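PDB 3HTL: putative surface-anchored fimbrial subunit from Corynebacterium diphtheriae, which probably serves as the main shaft pilin, whose subunits are joined covalently into fimbriae anchored on the bacterial surface. Local coordinates for residues Val219-Tyr224 with Leu232-Ala237. Numbering follows the deposited sequence.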
ATOM      1  N   VAL A 219       2.709  15.230 -13.272  1.00 29.90           N
ATOM      2  CA  VAL A 219       2.185  14.024 -12.620  1.00 28.85           C
ATOM      3  C   VAL A 219       1.730  13.030 -13.683  1.00 27.82           C
ATOM      4  O   VAL A 219       0.934  13.373 -14.556  1.00 28.22           O
ATOM      5  CB  VAL A 219       1.026  14.411 -11.678  1.00 29.09           C
ATOM      6  CG1 VAL A 219       0.487  13.201 -10.894  1.00 30.80           C
ATOM      7  CG2 VAL A 219       1.499  15.485 -10.731  1.00 29.55           C
ATOM      8  N   SER A 220       2.275  11.822 -13.634  1.00 25.93           N
ATOM      9  CA  SER A 220       1.951  10.744 -14.570  1.00 25.88           C
ATOM     10  C   SER A 220       1.059   9.766 -13.818  1.00 25.60           C
ATOM     11  O   SER A 220       1.515   9.177 -12.857  1.00 25.31           O
ATOM     12  CB  SER A 220       3.235  10.057 -15.036  1.00 25.64           C
ATOM     13  OG  SER A 220       2.985   8.943 -15.897  1.00 27.12           O
ATOM     14  N   VAL A 221      -0.198   9.627 -14.237  1.00 25.44           N
ATOM     15  CA  VAL A 221      -1.160   8.713 -13.614  1.00 25.52           C
ATOM     16  C   VAL A 221      -1.322   7.549 -14.595  1.00 26.01           C
ATOM     17  O   VAL A 221      -1.730   7.755 -15.732  1.00 26.20           O
ATOM     18  CB  VAL A 221      -2.507   9.397 -13.360  1.00 25.87           C
ATOM     19  CG1 VAL A 221      -3.494   8.429 -12.689  1.00 26.11           C
ATOM     20  CG2 VAL A 221      -2.318  10.654 -12.502  1.00 25.26           C
ATOM     21  N   GLN A 222      -0.961   6.344 -14.166  1.00 25.51           N
ATOM     22  CA  GLN A 222      -0.961   5.162 -15.022  1.00 25.92           C
ATOM     23  C   GLN A 222      -1.665   4.020 -14.307  1.00 26.12           C
ATOM     24  O   GLN A 222      -1.646   3.958 -13.086  1.00 24.06           O
ATOM     25  CB  GLN A 222       0.444   4.661 -15.255  1.00 26.65           C
ATOM     26  CG  GLN A 222       1.355   5.461 -16.124  1.00 31.23           C
ATOM     27  CD  GLN A 222       2.749   4.849 -16.061  1.00 37.47           C
ATOM     28  OE1 GLN A 222       3.649   5.398 -15.411  1.00 40.13           O
ATOM     29  NE2 GLN A 222       2.911   3.653 -16.666  1.00 37.48           N
ATOM     30  N   THR A 223      -2.261   3.116 -15.082  1.00 26.00           N
ATOM     31  CA  THR A 223      -2.673   1.820 -14.571  1.00 25.67           C
ATOM     32  C   THR A 223      -2.050   0.739 -15.430  1.00 25.71           C
ATOM     33  O   THR A 223      -1.794   0.940 -16.614  1.00 25.60           O
ATOM     34  CB  THR A 223      -4.203   1.668 -14.555  1.00 26.17           C
ATOM     35  OG1 THR A 223      -4.704   1.767 -15.893  1.00 28.58           O
ATOM     36  CG2 THR A 223      -4.864   2.738 -13.681  1.00 25.17           C
ATOM     37  N   TYR A 224      -1.774  -0.410 -14.832  1.00 24.58           N
ATOM     38  CA  TYR A 224      -1.293  -1.550 -15.572  1.00 24.59           C
ATOM     39  C   TYR A 224      -1.716  -2.774 -14.817  1.00 25.21           C
ATOM     40  O   TYR A 224      -1.949  -2.699 -13.605  1.00 23.86           O
ATOM     41  CB  TYR A 224       0.243  -1.522 -15.784  1.00 24.57           C
ATOM     42  CG  TYR A 224       1.074  -1.035 -14.599  1.00 23.53           C
ATOM     43  CD1 TYR A 224       1.247   0.336 -14.362  1.00 24.29           C
ATOM     44  CD2 TYR A 224       1.679  -1.933 -13.732  1.00 21.36           C
ATOM     45  CE1 TYR A 224       1.996   0.788 -13.300  1.00 24.03           C
ATOM     46  CE2 TYR A 224       2.453  -1.493 -12.664  1.00 21.65           C
ATOM     47  CZ  TYR A 224       2.594  -0.126 -12.442  1.00 22.60           C
ATOM     48  OH  TYR A 224       3.342   0.342 -11.391  1.00 25.75           O
ATOM     49  N   LEU A 232      -2.393   0.988  -9.812  1.00 19.39           N
ATOM     50  CA  LEU A 232      -2.511   2.401 -10.070  1.00 19.15           C
ATOM     51  C   LEU A 232      -1.193   3.012  -9.606  1.00 19.27           C
ATOM     52  O   LEU A 232      -0.765   2.796  -8.465  1.00 19.66           O
ATOM     53  CB  LEU A 232      -3.675   2.996  -9.310  1.00 19.47           C
ATOM     54  CG  LEU A 232      -3.798   4.529  -9.329  1.00 19.80           C
ATOM     55  CD1 LEU A 232      -3.872   5.098 -10.769  1.00 21.96           C
ATOM     56  CD2 LEU A 232      -5.012   4.951  -8.526  1.00 21.10           C
ATOM     57  N   SER A 233      -0.565   3.769 -10.502  1.00 19.40           N
ATOM     58  CA  SER A 233       0.700   4.451 -10.243  1.00 19.90           C
ATOM     59  C   SER A 233       0.581   5.967 -10.452  1.00 20.29           C
ATOM     60  O   SER A 233       0.059   6.422 -11.485  1.00 20.16           O
ATOM     61  CB  SER A 233       1.734   3.923 -11.216  1.00 21.25           C
ATOM     62  OG  SER A 233       3.024   4.430 -10.922  1.00 23.48           O
ATOM     63  N   VAL A 234       1.061   6.733  -9.476  1.00 19.83           N
ATOM     64  CA  VAL A 234       1.164   8.208  -9.600  1.00 20.21           C
ATOM     65  C   VAL A 234       2.629   8.592  -9.406  1.00 20.83           C
ATOM     66  O   VAL A 234       3.217   8.250  -8.391  1.00 18.46           O
ATOM     67  CB  VAL A 234       0.289   8.907  -8.580  1.00 19.90           C
ATOM     68  CG1 VAL A 234       0.559  10.412  -8.582  1.00 21.84           C
ATOM     69  CG2 VAL A 234      -1.193   8.582  -8.821  1.00 21.69           C
ATOM     70  N   GLN A 235       3.241   9.261 -10.399  1.00 20.51           N
ATOM     71  CA  GLN A 235       4.654   9.584 -10.354  1.00 21.67           C
ATOM     72  C   GLN A 235       4.838  11.081 -10.542  1.00 22.61           C
ATOM     73  O   GLN A 235       4.199  11.684 -11.420  1.00 22.40           O
ATOM     74  CB  GLN A 235       5.465   8.937 -11.479  1.00 23.29           C
ATOM     75  CG  GLN A 235       5.602   7.475 -11.460  1.00 26.58           C
ATOM     76  CD  GLN A 235       6.857   7.020 -12.163  1.00 30.26           C
ATOM     77  OE1 GLN A 235       7.390   7.700 -13.070  1.00 31.60           O
ATOM     78  NE2 GLN A 235       7.360   5.882 -11.735  1.00 30.71           N
ATOM     79  N   LEU A 236       5.697  11.661  -9.719  1.00 23.35           N
ATOM     80  CA  LEU A 236       6.010  13.080  -9.827  1.00 25.14           C
ATOM     81  C   LEU A 236       7.257  13.276 -10.676  1.00 26.05           C
ATOM     82  O   LEU A 236       8.270  12.663 -10.428  1.00 26.81           O
ATOM     83  CB  LEU A 236       6.223  13.691  -8.445  1.00 24.75           C
ATOM     84  CG  LEU A 236       4.995  14.167  -7.689  1.00 26.26           C
ATOM     85  CD1 LEU A 236       3.895  13.208  -7.791  1.00 30.25           C
ATOM     86  CD2 LEU A 236       5.327  14.468  -6.209  1.00 26.89           C
ATOM     87  N   ALA A 237       7.178  14.181 -11.645  1.00 28.62           N
ATOM     88  CA  ALA A 237       8.355  14.541 -12.450  1.00 29.63           C
ATOM     89  C   ALA A 237       8.383  16.065 -12.698  1.00 30.31           C
ATOM     90  O   ALA A 237       7.637  16.810 -12.062  1.00 30.03           O
ATOM     91  CB  ALA A 237       8.340  13.771 -13.754  1.00 30.51           C
TER
HETATM   92  O   HOH W   1       2.777   6.591 -13.105  1.00 31.36           O
HETATM   93  O   HOH W   2       4.593   2.606 -10.845  1.00 48.75           O
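Ser-220 and Gln-235 face each other as a hydrogen-bonded pair of an antiparallel beta hairpin, and Gln-222 with Ser-233 forms the next such pair. Ser-220 N donates to Gln-235 O at 2.9 Å, lying in that carbonyl's plane, and Gln-235 N returns a bond to Ser-220 O. Gln-222 N likewise donates to Ser-233 O, and the nearly straight return bond runs from Ser-233 N to Gln-222 O (2.8 Å, 175° at the hydrogen).

Val-221 and Val-234, between these pairs, and Val-219 beyond Ser-220 are beta-branched, which suits the extended backbone, and turn their methyls to the other face. Val-219 CG1 touches Val-234 CG1 at 3.6 Å, the two side chains meeting at a slant. Leu-232, longer and unbranched at CB, has CG anti to its backbone N (chi1 171°) and brings CD1 back over the neighbouring strand, 3.9 Å from Val-221 CG1 and also against the Thr-223 methyl.

The face of Ser-220, Gln-222, Ser-233 and Gln-235 is polar. One water sits 2.7 Å from Gln-222 OE1 and also bonds Ser-220 O and Ser-233 OG, though with more acceptors in reach than protons these bonds are probably not all made at once. Ser-233, being small, keeps its hydroxyl near the backbone, whereas extended Gln-222 carries its amide to the same water. Tyr-224 CE1 lies 3.8 Å from Ser-233 CB, the methylene approaching the ring obliquely, while the phenol oxygen is held by Trp-284 O.

Further out, strand 229-236 lies between strands 219-226 and 188-192. Through Leu-232 and Val-234, on Phe-256 and Val-254 of strand 251-259, it packs the hairpin's sheet against a second one, while Val-221 and Thr-223 on the outer strand are exposed, consistent with the beta-sandwich of Cna-B-like domains.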